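Local structure of carbon monoxide oxidation system transcription regulator CooA-1 (Carboxydothermus hydrogenoformans, 6CPB) at residues S110-M113 / V114-G118; T94-R97 / N98-I102; G19-K22 / E23-E26; A67-E70 / A71-F75. The protein probably acts as a carbon monoxide-sensing, heme-containing transcription factor that binds DNA, and is represented here by its heme domain. All coordinates share one frame; numbering follows the deposited sequence. Where two conformers were deposited one is given.

Contact 1 (S110-M113 / V114-G118); sequences SLNM and VKVLG. With SO4 (sulfate ion), chain D.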
loop_
_atom_site.group_PDB
_atom_site.type_symbol
_atom_site.label_atom_id
_atom_site.label_comp_id
_atom_site.label_asym_id
_atom_site.label_seq_id
_atom_site.Cartn_x
_atom_site.Cartn_y
_atom_site.Cartn_z
ATOM N N SER A 110 -6.911 8.693 -2.913
ATOM C CA SER A 110 -5.968 7.629 -3.209
ATOM C C SER A 110 -4.583 7.923 -2.666
ATOM O O SER A 110 -3.822 6.986 -2.410
ATOM C CB SER A 110 -5.895 7.409 -4.713
ATOM O OG SER A 110 -5.215 8.472 -5.390
ATOM N N LEU A 111 -4.216 9.190 -2.495
ATOM C CA LEU A 111 -2.887 9.485 -1.979
ATOM C C LEU A 111 -2.764 9.117 -0.512
ATOM O O LEU A 111 -1.718 8.628 -0.070
ATOM C CB LEU A 111 -2.532 10.949 -2.208
ATOM C CG LEU A 111 -2.201 11.304 -3.666
ATOM C CD1 LEU A 111 -1.861 12.773 -3.803
ATOM C CD2 LEU A 111 -1.055 10.461 -4.210
ATOM N N ASN A 112 -3.820 9.327 0.256
ATOM C CA ASN A 112 -3.786 8.845 1.621
ATOM C C ASN A 112 -3.774 7.325 1.650
ATOM O O ASN A 112 -3.082 6.719 2.480
ATOM C CB ASN A 112 -4.961 9.406 2.420
ATOM C CG ASN A 112 -4.946 8.938 3.846
ATOM O OD1 ASN A 112 -5.603 7.967 4.196
ATOM N ND2 ASN A 112 -4.172 9.615 4.679
ATOM N N MET A 113 -4.511 6.687 0.744
ATOM C CA MET A 113 -4.538 5.234 0.705
ATOM C C MET A 113 -3.154 4.663 0.424
ATOM O O MET A 113 -2.758 3.652 1.018
ATOM C CB MET A 113 -5.542 4.770 -0.343
ATOM C CG MET A 113 -5.696 3.275 -0.379
ATOM S SD MET A 113 -7.012 2.747 -1.445
ATOM C CE MET A 113 -8.439 3.079 -0.404
ATOM N N VAL A 114 -2.413 5.282 -0.495
ATOM C CA VAL A 114 -1.043 4.860 -0.769
ATOM C C VAL A 114 -0.188 4.974 0.482
ATOM O O VAL A 114 0.595 4.073 0.801
ATOM C CB VAL A 114 -0.457 5.686 -1.935
ATOM C CG1 VAL A 114 1.055 5.531 -2.013
ATOM C CG2 VAL A 114 -1.105 5.295 -3.257
ATOM N N LYS A 115 -0.312 6.086 1.201
ATOM C CA LYS A 115 0.473 6.293 2.416
ATOM C C LYS A 115 0.165 5.211 3.454
ATOM O O LYS A 115 1.082 4.616 4.046
ATOM C CB LYS A 115 0.180 7.703 2.948
ATOM C CG LYS A 115 1.009 8.153 4.130
ATOM C CD LYS A 115 0.450 7.718 5.464
ATOM C CE LYS A 115 -0.930 8.270 5.750
ATOM N NZ LYS A 115 -1.323 7.982 7.161
ATOM N N VAL A 116 -1.124 4.947 3.684
ATOM C CA VAL A 116 -1.553 3.956 4.673
ATOM C C VAL A 116 -1.076 2.560 4.283
ATOM O O VAL A 116 -0.508 1.826 5.110
ATOM C CB VAL A 116 -3.087 4.004 4.842
ATOM C CG1 VAL A 116 -3.587 2.800 5.622
ATOM C CG2 VAL A 116 -3.529 5.293 5.520
ATOM N N LEU A 117 -1.293 2.168 3.022
ATOM C CA LEU A 117 -0.884 0.836 2.587
ATOM C C LEU A 117 0.624 0.681 2.655
ATOM O O LEU A 117 1.128 -0.390 3.016
ATOM C CB LEU A 117 -1.390 0.554 1.174
ATOM C CG LEU A 117 -2.900 0.339 1.033
ATOM C CD1 LEU A 117 -3.274 0.264 -0.434
ATOM C CD2 LEU A 117 -3.397 -0.889 1.758
ATOM N N GLY A 118 1.364 1.731 2.294
ATOM C CA GLY A 118 2.810 1.663 2.384
ATOM C C GLY A 118 3.285 1.456 3.808
ATOM O O GLY A 118 4.212 0.681 4.057
HETATM S S SO4 D . -0.492 12.199 6.793
HETATM O O1 SO4 D . -1.108 13.524 6.783
HETATM O O2 SO4 D . 0.023 11.899 5.458
HETATM O O3 SO4 D . 0.606 12.179 7.756
HETATM O O4 SO4 D . -1.497 11.210 7.177
#
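Met-113 and Leu-117, one helical turn apart, lie side by side and point the same way, Met-113 CG touching Leu-117 CD1 at 3.9 Å. CG of Met-113 stands opposite the backbone N (chi1 -176°), which starts the thioether chain out beside that leucine; beyond it the chain reaches Phe-99 of helix 96-105 and Ile-74 of strand 74-76. Along the backbone of this pair, Leu-117 N donates to Met-113 O at 2.9 Å, one of five successive i to i+4 bonds that make 110-118 regular alpha helix. Val-114 folds back over the preceding turn: its CG2 lies 3.3 Å from Ser-110 O, the carbonyl that also receives Val-114 N. Its isopropyl group packs against Val-114 of the second subunit. Asn-112 works on another side of the helix. Its OD1 passes 3.6 Å from Val-116 CG2 on the way to a hydrogen bond with Ile-74 N, while ND2, hydrogen-bonded to Asp-73 OD1 and Thr-6 OG1, sits 3.7 Å from Lys-115 CE. Two bends, at chi2 (-86°) and chi3 (-61°), curl Lys-115 back across this amide, and NZ makes both a salt bridge to Asp-73 OD1 and a weak hydrogen bond, 3.2 Å long, to sulfate O4. A methionine at Lys-115 would probably leave Asp-73 OD1 without its cationic mate, and cost the sulfate, itself probably from the crystallisation liquor, one weak bond. Such a division of faces, one turned to the beta domain and another to the partner subunit, is characteristic of the long dimerisation helix of CRP-family regulators.

Contact 2 (T94-R97 / N98-I102); sequences TDIR and NFQNI
Asp-95 is the N-cap of helix 96-105, at the point where strand 89-95 gives way to the helix, and its carboxylate caps Asn-98 N. In the conformer described, Asp-95 OD2 accepts Asn-98 N at 2.9 Å, the amide approaching from above the carboxylate plane, 49° out of it. CG of Asp-95 takes the crowded position between its own N and carbonyl carbon (chi1 61°), which bends the carboxylate back over the first turn. The negative charge there is likely to suit the positive end of the helix dipole. A second polar link comes from the residue before the cap: Asn-98 ND2 donates to Thr-94 OG1 over 2.9 Å, with the hydroxyl oxygen in the amide plane and the bond fairly straight at 166°. The same ND2 also reaches Glu-23 OE1, so one amide nitrogen ties the strand end, through Thr-94, to the turn at Leu-21 to Phe-24. The main chain then takes over, Phe-99 N bonding to Asp-95 O at 2.9 Å and Gln-100 N to Ile-96 O. Packing completes the junction. Gln-100 runs across Ile-96, NE2 3.8 Å from CG1, while Phe-99 leads its ring toward Phe-109 of helix 108-135. On the sheet side, Thr-94 CG2 rests 4.0 Å from Phe-99 CB.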
loop_
_atom_site.group_PDB
_atom_site.type_symbol
_atom_site.label_atom_id
_atom_site.label_comp_id
_atom_site.label_asym_id
_atom_site.label_seq_id
_atom_site.Cartn_x
_atom_site.Cartn_y
_atom_site.Cartn_z
ATOM N N THR A 94 -17.720 3.016 1.269
ATOM C CA THR A 94 -18.362 2.759 -0.016
ATOM C C THR A 94 -17.726 1.521 -0.635
ATOM O O THR A 94 -16.656 1.094 -0.232
ATOM C CB THR A 94 -18.270 3.991 -0.931
ATOM O OG1 THR A 94 -19.180 3.854 -2.025
ATOM C CG2 THR A 94 -16.877 4.196 -1.499
ATOM N N ASP A 95 -18.401 0.934 -1.616
ATOM C CA ASP A 95 -17.849 -0.248 -2.265
ATOM C C ASP A 95 -16.655 0.126 -3.139
ATOM O O ASP A 95 -16.555 1.245 -3.649
ATOM C CB ASP A 95 -18.907 -0.933 -3.122
ATOM C CG ASP A 95 -19.416 -0.040 -4.223
ATOM O OD1 ASP A 95 -20.304 0.790 -3.942
ATOM O OD2 ASP A 95 -18.901 -0.139 -5.358
ATOM N N ILE A 96 -15.752 -0.842 -3.329
ATOM C CA ILE A 96 -14.477 -0.566 -3.996
ATOM C C ILE A 96 -14.677 -0.032 -5.414
ATOM O O ILE A 96 -13.962 0.882 -5.840
ATOM C CB ILE A 96 -13.553 -1.799 -3.951
ATOM C CG1 ILE A 96 -12.148 -1.412 -4.425
ATOM C CG2 ILE A 96 -14.123 -2.957 -4.780
ATOM C CD1 ILE A 96 -11.115 -2.495 -4.259
ATOM N N ARG A 97 -15.620 -0.592 -6.177
ATOM C CA ARG A 97 -15.814 -0.087 -7.535
ATOM C C ARG A 97 -16.190 1.388 -7.520
ATOM O O ARG A 97 -15.684 2.185 -8.324
ATOM C CB ARG A 97 -16.909 -0.884 -8.247
ATOM C CG ARG A 97 -16.520 -2.287 -8.676
ATOM C CD ARG A 97 -17.665 -2.931 -9.451
ATOM N NE ARG A 97 -17.391 -4.319 -9.815
ATOM C CZ ARG A 97 -16.738 -4.701 -10.908
ATOM N NH1 ARG A 97 -16.269 -3.803 -11.766
ATOM N NH2 ARG A 97 -16.546 -5.992 -11.144
ATOM N N ASN A 98 -17.102 1.770 -6.634
ATOM C CA ASN A 98 -17.479 3.168 -6.552
ATOM C C ASN A 98 -16.290 4.019 -6.142
ATOM O O ASN A 98 -16.086 5.117 -6.673
ATOM C CB ASN A 98 -18.641 3.352 -5.588
ATOM C CG ASN A 98 -19.225 4.733 -5.668
ATOM O OD1 ASN A 98 -19.496 5.250 -6.766
ATOM N ND2 ASN A 98 -19.418 5.354 -4.521
ATOM N N PHE A 99 -15.503 3.534 -5.184
ATOM C CA PHE A 99 -14.318 4.272 -4.770
ATOM C C PHE A 99 -13.366 4.503 -5.939
ATOM O O PHE A 99 -12.822 5.598 -6.098
ATOM C CB PHE A 99 -13.596 3.550 -3.643
ATOM C CG PHE A 99 -12.412 4.302 -3.169
ATOM C CD1 PHE A 99 -12.579 5.484 -2.462
ATOM C CD2 PHE A 99 -11.136 3.896 -3.496
ATOM C CE1 PHE A 99 -11.491 6.214 -2.042
ATOM C CE2 PHE A 99 -10.027 4.631 -3.059
ATOM C CZ PHE A 99 -10.211 5.780 -2.336
ATOM N N GLN A 100 -13.121 3.474 -6.745
ATOM C CA GLN A 100 -12.223 3.638 -7.881
ATOM C C GLN A 100 -12.751 4.683 -8.858
ATOM O O GLN A 100 -11.979 5.473 -9.413
ATOM C CB GLN A 100 -11.986 2.277 -8.535
ATOM C CG GLN A 100 -11.152 1.349 -7.634
ATOM C CD GLN A 100 -11.140 -0.097 -8.077
ATOM O OE1 GLN A 100 -12.030 -0.550 -8.796
ATOM N NE2 GLN A 100 -10.129 -0.833 -7.641
ATOM N N ASN A 101 -14.067 4.722 -9.066
ATOM C CA ASN A 101 -14.645 5.771 -9.897
ATOM C C ASN A 101 -14.473 7.150 -9.268
ATOM O O ASN A 101 -14.166 8.123 -9.968
ATOM C CB ASN A 101 -16.123 5.476 -10.152
ATOM C CG ASN A 101 -16.327 4.349 -11.139
ATOM O OD1 ASN A 101 -15.532 4.168 -12.061
ATOM N ND2 ASN A 101 -17.404 3.596 -10.964
ATOM N N ILE A 102 -14.677 7.256 -7.955
ATOM C CA ILE A 102 -14.447 8.512 -7.245
ATOM C C ILE A 102 -13.018 9.005 -7.444
ATOM O O ILE A 102 -12.787 10.197 -7.685
ATOM C CB ILE A 102 -14.788 8.341 -5.751
ATOM C CG1 ILE A 102 -16.305 8.257 -5.558
ATOM C CG2 ILE A 102 -14.175 9.467 -4.914
ATOM C CD1 ILE A 102 -16.706 7.771 -4.189
#

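Contact 3 (G19-K22 / E23-E26); sequences GVLK and EFRE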
loop_
_atom_site.group_PDB
_atom_site.type_symbol
_atom_site.label_atom_id
_atom_site.label_comp_id
_atom_site.label_asym_id
_atom_site.label_seq_id
_atom_site.Cartn_x
_atom_site.Cartn_y
_atom_site.Cartn_z
ATOM N N GLY A 19 -20.546 16.791 -2.007
ATOM C CA GLY A 19 -21.409 15.943 -2.812
ATOM C C GLY A 19 -20.884 14.525 -2.924
ATOM O O GLY A 19 -21.629 13.557 -2.760
ATOM N N VAL A 20 -19.588 14.379 -3.196
ATOM C CA VAL A 20 -19.062 13.035 -3.367
ATOM C C VAL A 20 -19.075 12.278 -2.042
ATOM O O VAL A 20 -19.287 11.061 -2.021
ATOM C CB VAL A 20 -17.686 13.061 -4.059
ATOM C CG1 VAL A 20 -16.639 13.697 -3.186
ATOM C CG2 VAL A 20 -17.278 11.664 -4.475
ATOM N N LEU A 21 -18.907 12.978 -0.918
ATOM C CA LEU A 21 -18.953 12.302 0.373
ATOM C C LEU A 21 -20.347 11.772 0.688
ATOM O O LEU A 21 -20.473 10.799 1.444
ATOM C CB LEU A 21 -18.438 13.224 1.474
ATOM C CG LEU A 21 -16.935 13.511 1.379
ATOM C CD1 LEU A 21 -16.544 14.693 2.253
ATOM C CD2 LEU A 21 -16.104 12.278 1.734
ATOM N N LYS A 22 -21.398 12.369 0.110
ATOM C CA LYS A 22 -22.749 11.842 0.285
ATOM C C LYS A 22 -22.919 10.469 -0.348
ATOM O O LYS A 22 -23.892 9.774 -0.036
ATOM C CB LYS A 22 -23.779 12.796 -0.315
ATOM C CG LYS A 22 -23.963 14.076 0.461
ATOM C CD LYS A 22 -24.947 15.005 -0.241
ATOM C CE LYS A 22 -24.982 16.364 0.419
ATOM N NZ LYS A 22 -25.893 17.286 -0.301
ATOM N N GLU A 23 -22.009 10.061 -1.232
ATOM C CA GLU A 23 -22.079 8.728 -1.814
ATOM C C GLU A 23 -21.719 7.653 -0.809
ATOM O O GLU A 23 -22.090 6.494 -1.002
ATOM C CB GLU A 23 -21.129 8.628 -2.999
ATOM C CG GLU A 23 -21.479 9.579 -4.122
ATOM C CD GLU A 23 -20.537 9.457 -5.295
ATOM O OE1 GLU A 23 -19.965 8.367 -5.496
ATOM O OE2 GLU A 23 -20.375 10.457 -6.024
ATOM N N PHE A 24 -20.995 8.012 0.244
ATOM C CA PHE A 24 -20.570 7.071 1.273
ATOM C C PHE A 24 -21.679 6.894 2.304
ATOM O O PHE A 24 -22.465 7.807 2.569
ATOM C CB PHE A 24 -19.335 7.610 2.013
ATOM C CG PHE A 24 -18.064 7.677 1.193
ATOM C CD1 PHE A 24 -17.907 8.611 0.175
ATOM C CD2 PHE A 24 -17.002 6.840 1.494
ATOM C CE1 PHE A 24 -16.717 8.680 -0.533
ATOM C CE2 PHE A 24 -15.811 6.918 0.793
ATOM C CZ PHE A 24 -15.671 7.834 -0.223
ATOM N N ARG A 25 -21.743 5.704 2.877
ATOM C CA ARG A 25 -22.550 5.457 4.061
ATOM C C ARG A 25 -21.722 5.718 5.315
ATOM O O ARG A 25 -20.498 5.704 5.291
ATOM C CB ARG A 25 -23.073 4.022 4.073
ATOM C CG ARG A 25 -24.182 3.759 3.052
ATOM C CD ARG A 25 -24.744 2.340 3.213
ATOM N NE ARG A 25 -25.892 2.072 2.347
ATOM C CZ ARG A 25 -25.810 1.652 1.087
ATOM N NH1 ARG A 25 -24.629 1.449 0.517
ATOM N NH2 ARG A 25 -26.914 1.433 0.389
ATOM N N GLU A 26 -22.405 5.960 6.419
ATOM C CA GLU A 26 -21.763 6.262 7.689
ATOM C C GLU A 26 -22.082 5.172 8.698
ATOM O O GLU A 26 -23.159 4.578 8.660
ATOM C CB GLU A 26 -22.289 7.597 8.193
ATOM C CG GLU A 26 -21.531 8.275 9.289
ATOM C CD GLU A 26 -21.851 9.771 9.316
ATOM O OE1 GLU A 26 -22.841 10.177 8.673
ATOM O OE2 GLU A 26 -21.122 10.540 9.959
HETATM O O HOH W 1 -22.021 10.694 3.863
#
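Two successive backbone hydrogen bonds set the course of the chain from Val-20 to Phe-24: Glu-23 N donates to Val-20 O at 3.0 Å, and Phe-24 N to Leu-21 O at 3.1 Å. In both the donor stands above the carbonyl plane, 59° out of it, so neither lies on a lone pair. The second closes a type I turn, Leu-21 to Phe-24. A water bridges the same ends, donating to Leu-21 O at 2.9 Å and to Phe-24 O at 3.2 Å, so Leu-21 O is gripped twice. Side-chain contacts are fewer. The Phe-24 ring turns an edge to Val-20 O, which lies near its plane 3.6 Å from CD1, and Glu-23 extends across Val-20, OE2 3.7 Å from CG2. The apolar pair is Leu-21 with Phe-24, CD2 coming within 4.3 Å of CE1. Replacing Phe-24 with alanine would probably open a gap between the turn, strand 89-95 at Leu-92 and Thr-94, and Ile-102 of helix 96-105, all of which the ring now touches. A type I turn after a short, weakly bonded helix here redirects the chain into strand 25-29, an outer strand of the cyclic nucleotide-binding-type beta roll.

Contact 4 (A67-E70 / A71-F75); sequences AILE and AGDIF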
loop_
_atom_site.group_PDB
_atom_site.type_symbol
_atom_site.label_atom_id
_atom_site.label_comp_id
_atom_site.label_asym_id
_atom_site.label_seq_id
_atom_site.Cartn_x
_atom_site.Cartn_y
_atom_site.Cartn_z
ATOM N N ALA A 67 -0.954 -1.195 12.190
ATOM C CA ALA A 67 -0.923 0.257 12.124
ATOM C C ALA A 67 -2.072 0.788 12.957
ATOM O O ALA A 67 -3.059 0.094 13.189
ATOM C CB ALA A 67 -1.053 0.790 10.688
ATOM N N ILE A 68 -1.933 2.039 13.379
ATOM C CA ILE A 68 -3.002 2.805 14.003
ATOM C C ILE A 68 -3.364 3.923 13.039
ATOM O O ILE A 68 -2.491 4.694 12.613
ATOM C CB ILE A 68 -2.579 3.342 15.379
ATOM C CG1 ILE A 68 -2.374 2.176 16.348
ATOM C CG2 ILE A 68 -3.648 4.298 15.913
ATOM C CD1 ILE A 68 -1.770 2.576 17.668
ATOM N N LEU A 69 -4.637 3.960 12.649
ATOM C CA LEU A 69 -5.146 4.936 11.696
ATOM C C LEU A 69 -5.904 6.019 12.433
ATOM O O LEU A 69 -6.744 5.731 13.294
ATOM C CB LEU A 69 -6.075 4.275 10.687
ATOM C CG LEU A 69 -5.494 3.072 9.957
ATOM C CD1 LEU A 69 -6.479 2.585 8.937
ATOM C CD2 LEU A 69 -4.147 3.389 9.304
ATOM N N GLU A 70 -5.598 7.258 12.094
ATOM C CA GLU A 70 -6.182 8.422 12.728
ATOM C C GLU A 70 -7.343 8.946 11.891
ATOM O O GLU A 70 -7.567 8.537 10.744
ATOM C CB GLU A 70 -5.129 9.521 12.884
ATOM C CG GLU A 70 -3.846 9.072 13.556
ATOM C CD GLU A 70 -4.021 8.768 15.041
ATOM O OE1 GLU A 70 -4.983 9.277 15.658
ATOM O OE2 GLU A 70 -3.192 8.013 15.607
ATOM N N ALA A 71 -8.081 9.888 12.469
ATOM C CA ALA A 71 -9.111 10.572 11.704
ATOM C C ALA A 71 -8.473 11.209 10.475
ATOM O O ALA A 71 -7.441 11.873 10.572
ATOM C CB ALA A 71 -9.786 11.628 12.581
ATOM N N GLY A 72 -9.079 10.966 9.307
ATOM C CA GLY A 72 -8.542 11.406 8.039
ATOM C C GLY A 72 -7.728 10.369 7.307
ATOM O O GLY A 72 -7.211 10.672 6.231
ATOM N N ASP A 73 -7.611 9.160 7.847
ATOM C CA ASP A 73 -6.963 8.050 7.160
ATOM C C ASP A 73 -7.997 7.102 6.559
ATOM O O ASP A 73 -9.107 6.939 7.078
ATOM C CB ASP A 73 -6.071 7.235 8.107
ATOM C CG ASP A 73 -4.763 7.920 8.451
ATOM O OD1 ASP A 73 -4.210 8.659 7.618
ATOM O OD2 ASP A 73 -4.246 7.655 9.569
ATOM N N ILE A 74 -7.604 6.459 5.461
ATOM C CA ILE A 74 -8.473 5.583 4.681
ATOM C C ILE A 74 -7.845 4.198 4.559
ATOM O O ILE A 74 -6.622 4.052 4.529
ATOM C CB ILE A 74 -8.718 6.242 3.294
ATOM C CG1 ILE A 74 -9.974 5.705 2.602
ATOM C CG2 ILE A 74 -7.521 6.114 2.391
ATOM C CD1 ILE A 74 -10.401 6.551 1.417
ATOM N N PHE A 75 -8.692 3.176 4.488
ATOM C CA PHE A 75 -8.243 1.787 4.352
ATOM C C PHE A 75 -9.378 0.996 3.690
ATOM O O PHE A 75 -10.302 1.585 3.122
ATOM C CB PHE A 75 -7.730 1.270 5.710
ATOM C CG PHE A 75 -7.075 -0.105 5.667
ATOM C CD1 PHE A 75 -6.137 -0.444 4.698
ATOM C CD2 PHE A 75 -7.419 -1.054 6.611
ATOM C CE1 PHE A 75 -5.581 -1.713 4.668
ATOM C CE2 PHE A 75 -6.854 -2.308 6.595
ATOM C CZ PHE A 75 -5.926 -2.635 5.627
HETATM O O HOH W 2 -7.525 10.380 15.323
#
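Glu-70 and Asp-73 end a type II beta turn in which Asp-73 N donates to Glu-70 O at 3.0 Å, and Gly-72 (phi 96°) adopts backbone angles that would jam a side chain against the preceding carbonyl. The turn is a connection within the beta roll of the cyclic nucleotide-binding fold, carrying the chain from strand 62-70 of one sheet to strand 74-76 of the other. Asp-73 strengthens it from inside: its OD2 accepts Glu-70 N at 2.9 Å, approached on the anti side and 27° from the carboxylate plane. Thus Glu-70 engages Asp-73 through both its backbone N and O. With CG beside its own backbone N (chi1 -75°), Asp-73 turns its carboxylate back toward Glu-70 N, and OD1 is taken up by two polar side chains of helix 108-135. The buried carboxylate is therefore satisfied at both oxygens. Leu-69 backs the turn on its apolar side. Its CB rests 3.9 Å from Asp-73 CB, and its CD1 meets Phe-75 CB at 3.7 Å, the two side chains crossing at about a right angle. The Phe-75 side chain also packs against Leu-120 and lies close to that of Thr-79, which binds heme in a structure of this protein although this chain carries none in the model. At the outer end of the turn, a water donates to Glu-70 OE1 at 2.8 Å and accepts Ala-71 N at 2.9 Å.

Read from the N terminus, the four contacts follow in series, each closing only a local turn or helical segment; none encloses or crosses another. Contact 3 leads helix 18-21 into strand 25-29, contact 4 joins the two sheets, contact 2 starts helix 96-105 at the end of strand 89-95, and contact 1 lies on helix 108-135. In space they meet. Contacts 2 and 3 pack through Ile-102 and Val-20, beside neighbouring strands of one sheet. Contact 2 reaches contacts 1 and 4 through the Phe-99 ring. Polar links from the dimer helix to the turn of the beta roll tie contacts 1 and 4, with Val-116 packing on Ile-74 O beside them.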